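Local coordinates for protein amidohydrolase (Xanthomonas campestris pv. campestris, PDB 4DZH) that probably deaminates adenosine-type nucleosides such as 5'-methylthioadenosine, as a zinc-binding TIM-barrel amidohydrolase of the ATZ/TRZ family, at residues Asn321-Met326 with Ala405-Val410; Leu86-Ala91 with Ile125-Arg130; Thr411-Trp414 with Pro419-Val422; Leu389-Leu394 with Leu398-Tyr403. One frame throughout, in Å; residues are numbered along the deposited sequence.

Overall arrangement
Along the chain contact 2 comes first, contact 1 opens later, contact 4 is nested inside the loop that contact 1 closes, and contact 3 follows last. Contacts 1 and 2 have centres about 11 Å apart and share Glu127 of helix 114-130, which reaches Arg407 and Leu324. Contact 3, a hairpin at one end of a mixed sheet, lies about 15 Å from contact 1 by centres and packs against Leu129 of the same helix. Between centres, contact 4 is also about 15 Å from contact 1 and about 25 Å from contact 2. Contacts 1, 2 and 4 all touch the second subunit, so the magnesium site and its charged surroundings lie close to the dimer interface.

Contact 1: Asn321-Met326 with Ala405-Val410; sequences NNDLDM and AGRHQV. With MG (magnesium ion), chain B.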
loop_
_atom_site.group_PDB
_atom_site.type_symbol
_atom_site.label_atom_id
_atom_site.label_comp_id
_atom_site.label_asym_id
_atom_site.label_seq_id
_atom_site.Cartn_x
_atom_site.Cartn_y
_atom_site.Cartn_z
ATOM N N ASN A 321 0.390 10.198 5.933
ATOM C CA ASN A 321 0.104 9.149 4.958
ATOM C C ASN A 321 1.213 8.128 4.786
ATOM O O ASN A 321 0.976 6.952 5.054
ATOM C CB ASN A 321 -0.423 9.744 3.616
ATOM C CG ASN A 321 -0.969 8.661 2.694
ATOM O OD1 ASN A 321 -0.239 7.722 2.307
ATOM N ND2 ASN A 321 -2.239 8.764 2.349
ATOM N N ASN A 322 2.428 8.463 4.317
ATOM C CA ASN A 322 2.968 9.812 4.069
ATOM C C ASN A 322 3.244 10.023 2.581
ATOM O O ASN A 322 4.155 10.807 2.208
ATOM C CB ASN A 322 4.279 9.909 4.832
ATOM C CG ASN A 322 4.050 10.064 6.304
ATOM O OD1 ASN A 322 2.941 10.369 6.739
ATOM N ND2 ASN A 322 5.086 9.824 7.086
ATOM N N ASP A 323 2.520 9.304 1.715
ATOM C CA ASP A 323 2.699 9.518 0.266
ATOM C C ASP A 323 1.413 10.013 -0.389
ATOM O O ASP A 323 0.364 10.179 0.257
ATOM C CB ASP A 323 3.258 8.293 -0.434
ATOM C CG ASP A 323 2.433 7.039 -0.186
ATOM O OD1 ASP A 323 1.211 7.173 0.047
ATOM O OD2 ASP A 323 2.983 5.924 -0.321
ATOM N N LEU A 324 1.504 10.313 -1.687
ATOM C CA LEU A 324 0.323 10.746 -2.475
ATOM C C LEU A 324 -0.056 9.632 -3.431
ATOM O O LEU A 324 -0.455 9.870 -4.579
ATOM C CB LEU A 324 0.644 12.003 -3.308
ATOM C CG LEU A 324 0.983 13.201 -2.430
ATOM C CD1 LEU A 324 1.436 14.406 -3.320
ATOM C CD2 LEU A 324 -0.149 13.641 -1.407
ATOM N N ASP A 325 0.096 8.394 -2.990
ATOM C CA ASP A 325 -0.032 7.241 -3.864
ATOM C C ASP A 325 -1.494 6.820 -3.910
ATOM O O ASP A 325 -1.986 6.169 -2.945
ATOM C CB ASP A 325 0.832 6.093 -3.294
ATOM C CG ASP A 325 0.771 4.794 -4.135
ATOM O OD1 ASP A 325 -0.119 4.691 -5.013
ATOM O OD2 ASP A 325 1.600 3.888 -3.890
ATOM N N MET A 326 -2.196 7.184 -4.976
ATOM C CA MET A 326 -3.609 6.790 -5.076
ATOM C C MET A 326 -3.782 5.323 -5.393
ATOM O O MET A 326 -4.851 4.764 -5.108
ATOM C CB MET A 326 -4.346 7.658 -6.107
ATOM C CG MET A 326 -4.648 9.047 -5.601
ATOM S SD MET A 326 -6.017 9.070 -4.409
ATOM C CE MET A 326 -7.401 8.568 -5.462
ATOM N N ALA A 405 -1.299 -3.688 -8.935
ATOM C CA ALA A 405 -0.503 -2.683 -9.600
ATOM C C ALA A 405 0.047 -1.694 -8.607
ATOM O O ALA A 405 -0.685 -1.215 -7.707
ATOM C CB ALA A 405 -1.362 -1.947 -10.627
ATOM N N GLY A 406 1.321 -1.358 -8.763
ATOM C CA GLY A 406 1.898 -0.255 -8.033
ATOM C C GLY A 406 1.958 1.012 -8.856
ATOM O O GLY A 406 1.935 0.977 -10.084
ATOM N N ARG A 407 2.070 2.150 -8.196
ATOM C CA ARG A 407 2.054 3.413 -8.900
ATOM C C ARG A 407 3.249 3.613 -9.869
ATOM O O ARG A 407 3.177 4.452 -10.789
ATOM C CB ARG A 407 1.972 4.567 -7.912
ATOM C CG ARG A 407 3.126 4.645 -7.005
ATOM C CD ARG A 407 3.081 6.029 -6.384
ATOM N NE ARG A 407 4.030 6.096 -5.277
ATOM C CZ ARG A 407 4.169 7.147 -4.475
ATOM N NH1 ARG A 407 3.466 8.319 -4.674
ATOM N NH2 ARG A 407 5.048 7.012 -3.447
ATOM N N HIS A 408 4.319 2.837 -9.672
ATOM C CA HIS A 408 5.487 2.972 -10.536
ATOM C C HIS A 408 5.201 2.301 -11.866
ATOM O O HIS A 408 6.006 2.450 -12.801
ATOM C CB HIS A 408 6.683 2.300 -9.873
ATOM C CG HIS A 408 6.477 0.832 -9.675
ATOM N ND1 HIS A 408 5.728 0.310 -8.635
ATOM C CD2 HIS A 408 6.900 -0.236 -10.401
ATOM C CE1 HIS A 408 5.707 -1.014 -8.721
ATOM N NE2 HIS A 408 6.410 -1.371 -9.783
ATOM N N GLN A 409 4.071 1.600 -11.984
ATOM C CA GLN A 409 3.714 1.018 -13.282
ATOM C C GLN A 409 3.030 2.014 -14.191
ATOM O O GLN A 409 2.717 1.680 -15.341
ATOM C CB GLN A 409 2.845 -0.193 -13.113
ATOM C CG GLN A 409 3.618 -1.282 -12.310
ATOM C CD GLN A 409 2.821 -2.523 -12.175
ATOM O OE1 GLN A 409 2.452 -2.909 -11.061
ATOM N NE2 GLN A 409 2.563 -3.199 -13.298
ATOM N N VAL A 410 2.713 3.196 -13.672
ATOM C CA VAL A 410 2.234 4.257 -14.567
ATOM C C VAL A 410 3.339 4.669 -15.524
ATOM O O VAL A 410 4.433 5.042 -15.090
ATOM C CB VAL A 410 1.752 5.484 -13.734
ATOM C CG1 VAL A 410 1.432 6.685 -14.637
ATOM C CG2 VAL A 410 0.517 5.075 -12.871
HETATM MG MG MG B . -0.079 6.082 1.219
HETATM O O HOH W 1 1.398 5.609 2.730
HETATM O O HOH W 2 4.884 4.423 -1.544
HETATM O O HOH W 3 0.719 4.401 0.169
HETATM O O HOH W 4 1.366 9.441 -6.809
HETATM O O HOH W 5 1.775 1.736 -5.255
HETATM O O HOH W 6 -1.509 6.530 -0.177
#
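The carboxylate of Asp325 lies over one face of the Arg407 guanidinium. The two planes are 9° apart, so the groups stack. CB of Asp325 stands 3.5 Å above the guanidinium plane, offset toward its rim. Asp325 OD2 is 3.6 Å from Arg407 NE but well out of the guanidinium plane, so this salt bridge rests on charge alone. Arg407 CG sits between its backbone N and carbonyl carbon (chi1 62°), and the chain then runs extended to NE, which carries the head along Asp325 to Asp323. There the salt bridge from Asp323 OD2 to Arg407 NH2 is long, at 3.9 Å, and again no N-H points at the oxygen. One water joins Asp325 OD2 to the backbone N of Arg407, and another joins Leu324 O to Arg407 NH1. Arg407 NH1 also forms a salt bridge with Glu127, while Asp325 OD1 caps Ser328 N at the start of helix 326-341. Asp323 turns its other oxygen to the metal: OD1 binds magnesium at 2.1 Å, next to Asn321 OD1 at 2.0 Å. Asn321 OD1 also accepts from Asp323 N, closing an Asx turn. Three waters and Glu289 complete the shell. The arrangement is a six-coordinate, oxygen-lined magnesium site with a salt-bridge network of Asp323, Asp325 and Arg407 beside it.

Contact 2: Leu86-Ala91 with Ile125-Arg130; sequences LLRGVA and IAEMLR
Two side chains reach for each other from well-separated backbones, Arg88 with CG anti to its N (chi1 -167°) and a bend at chi3, Glu127 with CG anti to its N and an extended chain. The bend turns the guanidinium so that its end, with NH1 and NH2, faces the glutamate. Arg88 NH2 is 2.9 Å from Glu127 OE1, and Arg88 NH1 is 3.0 Å from the same atom. OE1 lies near the guanidinium plane. It is met from the syn side, both nitrogens standing out of the carboxylate plane, NH2 more so. Both bonds are bent (146° at NH2), as expected when one acceptor takes two donors. They end on one oxygen and the planes are 42° apart, so this is not the flat two-to-two pairing. OE2 serves other partners: a salt bridge with Arg407 and a hydrogen bond from Leu324 N. Arg88 NH1 also donates to Asn322 O, and NE to Gln392 O of the second subunit. Arg88 lies in a type II beta turn from Leu87 to Val90. The result is a buried, end-on bifurcated salt bridge that ties the loop after strand 69-80 to helix 114-130, beside the magnesium site and the subunit interface.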
loop_
_atom_site.group_PDB
_atom_site.type_symbol
_atom_site.label_atom_id
_atom_site.label_comp_id
_atom_site.label_asym_id
_atom_site.label_seq_id
_atom_site.Cartn_x
_atom_site.Cartn_y
_atom_site.Cartn_z
ATOM N N LEU A 86 6.427 18.830 1.582
ATOM C CA LEU A 86 7.658 19.295 2.249
ATOM C C LEU A 86 7.765 18.888 3.729
ATOM O O LEU A 86 8.831 18.983 4.321
ATOM C CB LEU A 86 7.820 20.833 2.062
ATOM C CG LEU A 86 8.031 21.224 0.591
ATOM C CD1 LEU A 86 8.046 22.736 0.507
ATOM C CD2 LEU A 86 9.310 20.631 -0.001
ATOM N N LEU A 87 6.676 18.388 4.321
ATOM C CA LEU A 87 6.697 17.941 5.713
ATOM C C LEU A 87 6.629 16.379 5.790
ATOM O O LEU A 87 6.227 15.809 6.811
ATOM C CB LEU A 87 5.544 18.558 6.508
ATOM C CG LEU A 87 5.516 20.096 6.562
ATOM C CD1 LEU A 87 4.595 20.579 7.676
ATOM C CD2 LEU A 87 6.906 20.608 6.777
ATOM N N ARG A 88 7.028 15.715 4.708
ATOM C CA ARG A 88 6.923 14.262 4.644
ATOM C C ARG A 88 7.623 13.577 5.798
ATOM O O ARG A 88 8.835 13.691 5.905
ATOM C CB ARG A 88 7.510 13.790 3.313
ATOM C CG ARG A 88 7.172 12.324 2.985
ATOM C CD ARG A 88 7.837 11.844 1.717
ATOM N NE ARG A 88 7.815 12.722 0.537
ATOM C CZ ARG A 88 6.862 12.755 -0.392
ATOM N NH1 ARG A 88 5.738 12.031 -0.282
ATOM N NH2 ARG A 88 7.041 13.521 -1.465
ATOM N N GLY A 89 6.862 12.858 6.645
ATOM C CA GLY A 89 7.424 12.137 7.784
ATOM C C GLY A 89 8.025 13.037 8.847
ATOM O O GLY A 89 8.895 12.611 9.586
ATOM N N VAL A 90 7.564 14.285 8.943
ATOM C CA VAL A 90 8.203 15.228 9.884
ATOM C C VAL A 90 7.863 14.867 11.323
ATOM O O VAL A 90 8.629 15.181 12.263
ATOM C CB VAL A 90 7.835 16.714 9.554
ATOM C CG1 VAL A 90 6.362 16.990 9.804
ATOM C CG2 VAL A 90 8.701 17.687 10.361
ATOM N N ALA A 91 6.742 14.175 11.524
ATOM C CA ALA A 91 6.314 13.881 12.899
ATOM C C ALA A 91 5.428 12.637 13.050
ATOM O O ALA A 91 4.240 12.730 13.352
ATOM C CB ALA A 91 5.606 15.092 13.492
ATOM N N ILE A 125 2.890 17.886 -7.545
ATOM C CA ILE A 125 2.488 17.679 -8.928
ATOM C C ILE A 125 3.379 16.603 -9.586
ATOM O O ILE A 125 2.888 15.674 -10.233
ATOM C CB ILE A 125 2.542 18.999 -9.706
ATOM C CG1 ILE A 125 1.424 19.935 -9.260
ATOM C CG2 ILE A 125 2.524 18.707 -11.230
ATOM C CD1 ILE A 125 1.597 21.363 -9.803
ATOM N N ALA A 126 4.691 16.660 -9.344
ATOM C CA ALA A 126 5.578 15.610 -9.860
ATOM C C ALA A 126 5.194 14.218 -9.295
ATOM O O ALA A 126 5.126 13.227 -10.034
ATOM C CB ALA A 126 7.037 15.973 -9.539
ATOM N N GLU A 127 4.986 14.143 -7.977
ATOM C CA GLU A 127 4.634 12.873 -7.364
ATOM C C GLU A 127 3.296 12.338 -7.873
ATOM O O GLU A 127 3.147 11.121 -8.133
ATOM C CB GLU A 127 4.617 12.985 -5.829
ATOM C CG GLU A 127 4.247 11.636 -5.183
ATOM C CD GLU A 127 4.345 11.625 -3.682
ATOM O OE1 GLU A 127 4.812 12.601 -3.078
ATOM O OE2 GLU A 127 3.922 10.587 -3.119
ATOM N N MET A 128 2.350 13.258 -8.084
ATOM C CA MET A 128 1.014 12.861 -8.528
ATOM C C MET A 128 1.074 12.346 -9.944
ATOM O O MET A 128 0.583 11.272 -10.213
ATOM C CB MET A 128 0.011 13.991 -8.391
ATOM C CG MET A 128 -0.292 14.271 -6.927
ATOM S SD MET A 128 -1.628 15.483 -6.732
ATOM C CE MET A 128 -0.852 16.956 -7.468
ATOM N N LEU A 129 1.767 13.069 -10.817
ATOM C CA LEU A 129 1.860 12.640 -12.230
ATOM C C LEU A 129 2.550 11.279 -12.361
ATOM O O LEU A 129 2.098 10.404 -13.087
ATOM C CB LEU A 129 2.596 13.660 -13.106
ATOM C CG LEU A 129 1.847 14.977 -13.267
ATOM C CD1 LEU A 129 2.729 16.066 -13.876
ATOM C CD2 LEU A 129 0.575 14.741 -14.114
ATOM N N ARG A 130 3.611 11.087 -11.578
ATOM C CA ARG A 130 4.399 9.848 -11.655
ATOM C C ARG A 130 3.563 8.633 -11.197
ATOM O O ARG A 130 3.842 7.475 -11.552
ATOM C CB ARG A 130 5.699 9.998 -10.868
ATOM C CG ARG A 130 6.794 10.790 -11.660
ATOM C CD ARG A 130 7.838 11.389 -10.763
ATOM N NE ARG A 130 8.551 10.393 -9.957
ATOM C CZ ARG A 130 9.715 9.834 -10.281
ATOM N NH1 ARG A 130 10.327 10.116 -11.436
ATOM N NH2 ARG A 130 10.280 8.982 -9.426
#

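Contact 3: Thr411-Trp414 with Pro419-Val422; sequences TDVW and PKLV
Val413 and Leu421 meet as an antiparallel hydrogen-bonded pair. Val413 N donates to Leu421 O at 3.0 Å, and Leu421 N returns a bond to Val413 O at 3.3 Å. Lys420 N donates to the same Val413 O at 2.8 Å, so that oxygen takes two donors. Side chains follow the pairing: Val413 CB packs on Leu421 CB at 3.7 Å, and Val413 CG2 leans on the same CB. Leu421 CG is anti to its N (chi1 -173°), which lets CD2 reach back to Thr411 O at 3.6 Å. Asp412 adds a CA-H...O contact to Leu421 O. On the other face, Trp414 CD1 lies 3.8 Å from Pro419 N and 4.3 Å from Pro419 CG. Because Lys420 and Leu421 both face Val413, this is a classic beta bulge in the hairpin of strands 410-415 and 418-422. It moves the register by one residue, so that Trp414 pairs with Pro419 in a non-hydrogen-bonded bridge.

Further out, Thr411 OG1 donates to Asp412 OD2 at 2.9 Å. That carboxylate also forms a salt bridge with Arg66, and its OD1 accepts from Gln423 N. Lys420, bent at chi2 and chi3, carries NZ away to His153 O. Leu129 of helix 114-130 packs against Val413 and Lys420. The Trp414 side touches Leu16 and Ile18 of strand 16-20, and Leu381 and Cys383 of strand 381-385, the neighbouring strand in the sheet.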
loop_
_atom_site.group_PDB
_atom_site.type_symbol
_atom_site.label_atom_id
_atom_site.label_comp_id
_atom_site.label_asym_id
_atom_site.label_seq_id
_atom_site.Cartn_x
_atom_site.Cartn_y
_atom_site.Cartn_z
ATOM N N THR A 411 3.090 4.638 -16.830
ATOM C CA THR A 411 4.140 5.029 -17.773
ATOM C C THR A 411 3.867 6.294 -18.553
ATOM O O THR A 411 4.781 7.040 -18.873
ATOM C CB THR A 411 4.416 3.913 -18.786
ATOM O OG1 THR A 411 3.205 3.592 -19.483
ATOM C CG2 THR A 411 4.949 2.647 -18.059
ATOM N N ASP A 412 2.597 6.572 -18.782
ATOM C CA ASP A 412 2.232 7.775 -19.533
ATOM C C ASP A 412 0.975 8.422 -18.949
ATOM O O ASP A 412 0.068 7.721 -18.529
ATOM C CB ASP A 412 2.013 7.455 -21.019
ATOM C CG ASP A 412 3.246 6.774 -21.676
ATOM O OD1 ASP A 412 4.156 7.475 -22.190
ATOM O OD2 ASP A 412 3.311 5.535 -21.635
ATOM N N VAL A 413 0.991 9.738 -18.977
ATOM C CA VAL A 413 -0.087 10.556 -18.432
ATOM C C VAL A 413 -0.347 11.753 -19.331
ATOM O O VAL A 413 0.591 12.486 -19.736
ATOM C CB VAL A 413 0.331 11.087 -17.061
ATOM C CG1 VAL A 413 -0.717 12.087 -16.548
ATOM C CG2 VAL A 413 0.502 9.924 -16.109
ATOM N N TRP A 414 -1.622 11.975 -19.630
ATOM C CA TRP A 414 -2.059 13.166 -20.362
ATOM C C TRP A 414 -3.118 13.882 -19.544
ATOM O O TRP A 414 -3.956 13.223 -18.910
ATOM C CB TRP A 414 -2.718 12.792 -21.682
ATOM C CG TRP A 414 -1.837 12.075 -22.662
ATOM C CD1 TRP A 414 -1.171 12.633 -23.735
ATOM C CD2 TRP A 414 -1.558 10.677 -22.697
ATOM N NE1 TRP A 414 -0.495 11.654 -24.435
ATOM C CE2 TRP A 414 -0.729 10.446 -23.833
ATOM C CE3 TRP A 414 -1.944 9.591 -21.904
ATOM C CZ2 TRP A 414 -0.243 9.179 -24.150
ATOM C CZ3 TRP A 414 -1.451 8.308 -22.239
ATOM C CH2 TRP A 414 -0.624 8.128 -23.354
ATOM N N PRO A 419 0.738 15.814 -23.127
ATOM C CA PRO A 419 1.604 14.840 -22.429
ATOM C C PRO A 419 2.267 15.450 -21.215
ATOM O O PRO A 419 2.913 16.501 -21.344
ATOM C CB PRO A 419 2.698 14.510 -23.459
ATOM C CG PRO A 419 2.192 15.029 -24.773
ATOM C CD PRO A 419 1.199 16.135 -24.495
ATOM N N LYS A 420 2.124 14.788 -20.055
ATOM C CA LYS A 420 2.728 15.251 -18.812
ATOM C C LYS A 420 3.811 14.316 -18.367
ATOM O O LYS A 420 4.780 14.749 -17.722
ATOM C CB LYS A 420 1.687 15.266 -17.685
ATOM C CG LYS A 420 0.374 15.920 -18.103
ATOM C CD LYS A 420 0.630 17.255 -18.656
ATOM C CE LYS A 420 1.412 18.142 -17.728
ATOM N NZ LYS A 420 1.594 19.486 -18.359
ATOM N N LEU A 421 3.611 13.037 -18.645
ATOM C CA LEU A 421 4.579 11.987 -18.277
ATOM C C LEU A 421 4.670 11.166 -19.525
ATOM O O LEU A 421 3.643 10.696 -20.049
ATOM C CB LEU A 421 4.072 11.121 -17.087
ATOM C CG LEU A 421 5.132 10.117 -16.553
ATOM C CD1 LEU A 421 6.099 10.867 -15.646
ATOM C CD2 LEU A 421 4.447 8.951 -15.873
ATOM N N VAL A 422 5.902 10.986 -20.019
ATOM C CA VAL A 422 6.145 10.235 -21.245
ATOM C C VAL A 422 7.227 9.202 -20.956
ATOM O O VAL A 422 8.381 9.598 -20.728
ATOM C CB VAL A 422 6.629 11.179 -22.343
ATOM C CG1 VAL A 422 7.163 10.386 -23.560
ATOM C CG2 VAL A 422 5.495 12.184 -22.756
#

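Contact 4: Leu389-Leu394 with Leu398-Tyr403; sequences LETQPL and LSQLIY
The amide of Gln400 meets the 389-394 loop with its NH2 group, and both carbonyl oxygens that take its protons lie near the amide plane. Leu394 CD1 lies to one side of that plane, 3.6 Å from Gln400 NE2. Gln400 NE2 donates to Thr391 O at 2.9 Å and to Pro393 O at 2.9 Å. The first bond is the straighter, with an N-H...O angle of 159° against 133° for the second. NE2 stands high above the plane of the Thr391 carbonyl, not on a lone pair, and is tilted from that of Pro393. One nitrogen thus bridges two backbone oxygens on either side of Gln392, whose peptide bond to Pro393 is cis. The methylenes of Gln400 fill in between. Leu394 CD1 also touches Gln400 CG at 3.6 Å, and Thr391 CB touches the same CG at 3.8 Å. Gln400 has an unusual chi1 of -135° and a bend at chi2, which together swing the amide off the helix toward the loop. Thr391 OG1 is held by Leu386 O and by Gln409 NE2. Across the dimer interface, Glu390 forms a salt bridge with Arg130 of the second subunit. The contact ties the loop after strand 381-385 to helix 397-403, which follows it. That helix turns Ile402 and Tyr403 onto helices 326-341 and 349-363, and the chain then runs on to strand 410-415.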
loop_
_atom_site.group_PDB
_atom_site.type_symbol
_atom_site.label_atom_id
_atom_site.label_comp_id
_atom_site.label_asym_id
_atom_site.label_seq_id
_atom_site.Cartn_x
_atom_site.Cartn_y
_atom_site.Cartn_z
ATOM N N LEU A 389 6.052 -8.295 -14.158
ATOM C CA LEU A 389 5.734 -9.571 -13.588
ATOM C C LEU A 389 4.853 -9.433 -12.323
ATOM O O LEU A 389 4.135 -10.365 -11.956
ATOM C CB LEU A 389 7.033 -10.346 -13.293
ATOM C CG LEU A 389 8.057 -9.785 -12.342
ATOM C CD1 LEU A 389 7.720 -10.331 -10.970
ATOM C CD2 LEU A 389 9.437 -10.254 -12.748
ATOM N N GLU A 390 4.953 -8.274 -11.687
ATOM C CA GLU A 390 4.122 -7.969 -10.510
ATOM C C GLU A 390 2.642 -8.000 -10.853
ATOM O O GLU A 390 1.788 -8.208 -9.963
ATOM C CB GLU A 390 4.480 -6.601 -9.934
ATOM C CG GLU A 390 5.776 -6.604 -9.093
ATOM C CD GLU A 390 7.020 -6.591 -9.973
ATOM O OE1 GLU A 390 6.906 -6.256 -11.170
ATOM O OE2 GLU A 390 8.110 -6.924 -9.465
ATOM N N THR A 391 2.334 -7.809 -12.127
ATOM C CA THR A 391 0.932 -7.842 -12.528
ATOM C C THR A 391 0.630 -8.992 -13.499
ATOM O O THR A 391 -0.321 -8.946 -14.285
ATOM C CB THR A 391 0.447 -6.466 -13.069
ATOM O OG1 THR A 391 1.388 -5.926 -13.953
ATOM C CG2 THR A 391 0.322 -5.460 -11.904
ATOM N N GLN A 392 1.400 -10.075 -13.375
ATOM C CA GLN A 392 1.179 -11.272 -14.180
ATOM C C GLN A 392 1.046 -12.471 -13.254
ATOM O O GLN A 392 1.630 -12.441 -12.155
ATOM C CB GLN A 392 2.394 -11.456 -15.104
ATOM C CG GLN A 392 2.467 -10.407 -16.242
ATOM C CD GLN A 392 1.371 -10.660 -17.282
ATOM O OE1 GLN A 392 1.136 -11.816 -17.638
ATOM N NE2 GLN A 392 0.670 -9.591 -17.759
ATOM N N PRO A 393 0.285 -13.533 -13.646
ATOM C CA PRO A 393 -0.587 -13.564 -14.829
ATOM C C PRO A 393 -1.712 -12.565 -14.633
ATOM O O PRO A 393 -2.087 -12.246 -13.485
ATOM C CB PRO A 393 -1.224 -14.952 -14.771
ATOM C CG PRO A 393 -1.173 -15.335 -13.383
ATOM C CD PRO A 393 0.075 -14.728 -12.819
ATOM N N LEU A 394 -2.272 -12.156 -15.754
ATOM C CA LEU A 394 -3.361 -11.182 -15.749
ATOM C C LEU A 394 -4.689 -11.913 -15.895
ATOM O O LEU A 394 -5.194 -12.094 -17.029
ATOM C CB LEU A 394 -3.106 -10.226 -16.914
ATOM C CG LEU A 394 -3.955 -8.948 -16.967
ATOM C CD1 LEU A 394 -3.827 -8.190 -15.682
ATOM C CD2 LEU A 394 -3.537 -8.088 -18.135
ATOM N N LEU A 398 -9.363 -5.326 -13.861
ATOM C CA LEU A 398 -9.828 -4.433 -12.773
ATOM C C LEU A 398 -9.215 -4.845 -11.417
ATOM O O LEU A 398 -8.714 -3.997 -10.676
ATOM C CB LEU A 398 -11.354 -4.363 -12.683
ATOM C CG LEU A 398 -11.915 -3.799 -13.990
ATOM C CD1 LEU A 398 -13.427 -3.816 -13.940
ATOM C CD2 LEU A 398 -11.395 -2.387 -14.255
ATOM N N SER A 399 -9.248 -6.146 -11.124
ATOM C CA SER A 399 -8.590 -6.717 -9.955
ATOM C C SER A 399 -7.140 -6.293 -9.899
ATOM O O SER A 399 -6.616 -5.931 -8.839
ATOM C CB SER A 399 -8.561 -8.253 -10.082
ATOM O OG SER A 399 -9.812 -8.814 -9.739
ATOM N N GLN A 400 -6.461 -6.404 -11.030
ATOM C CA GLN A 400 -5.040 -6.091 -11.070
ATOM C C GLN A 400 -4.731 -4.643 -10.769
ATOM O O GLN A 400 -3.752 -4.324 -10.093
ATOM C CB GLN A 400 -4.465 -6.472 -12.425
ATOM C CG GLN A 400 -3.144 -7.204 -12.236
ATOM C CD GLN A 400 -3.365 -8.653 -11.861
ATOM O OE1 GLN A 400 -4.155 -9.000 -10.978
ATOM N NE2 GLN A 400 -2.653 -9.552 -12.606
ATOM N N LEU A 401 -5.578 -3.743 -11.263
ATOM C CA LEU A 401 -5.321 -2.324 -11.046
ATOM C C LEU A 401 -5.490 -1.954 -9.579
ATOM O O LEU A 401 -4.768 -1.079 -9.053
ATOM C CB LEU A 401 -6.314 -1.500 -11.870
ATOM C CG LEU A 401 -5.917 -1.522 -13.341
ATOM C CD1 LEU A 401 -7.078 -0.891 -14.173
ATOM C CD2 LEU A 401 -4.653 -0.785 -13.617
ATOM N N ILE A 402 -6.409 -2.620 -8.906
ATOM C CA ILE A 402 -6.685 -2.284 -7.508
ATOM C C ILE A 402 -5.821 -3.061 -6.510
ATOM O O ILE A 402 -5.316 -2.474 -5.539
ATOM C CB ILE A 402 -8.166 -2.500 -7.216
ATOM C CG1 ILE A 402 -9.039 -1.529 -8.064
ATOM C CG2 ILE A 402 -8.474 -2.274 -5.735
ATOM C CD1 ILE A 402 -8.864 -0.079 -7.653
ATOM N N TYR A 403 -5.620 -4.365 -6.735
ATOM C CA TYR A 403 -5.003 -5.187 -5.710
ATOM C C TYR A 403 -3.568 -5.573 -5.987
ATOM O O TYR A 403 -2.931 -6.238 -5.129
ATOM C CB TYR A 403 -5.815 -6.458 -5.487
ATOM C CG TYR A 403 -7.268 -6.219 -5.044
ATOM C CD1 TYR A 403 -7.563 -5.513 -3.876
ATOM C CD2 TYR A 403 -8.333 -6.687 -5.816
ATOM C CE1 TYR A 403 -8.875 -5.286 -3.471
ATOM C CE2 TYR A 403 -9.665 -6.453 -5.424
ATOM C CZ TYR A 403 -9.919 -5.754 -4.248
ATOM O OH TYR A 403 -11.215 -5.521 -3.824
#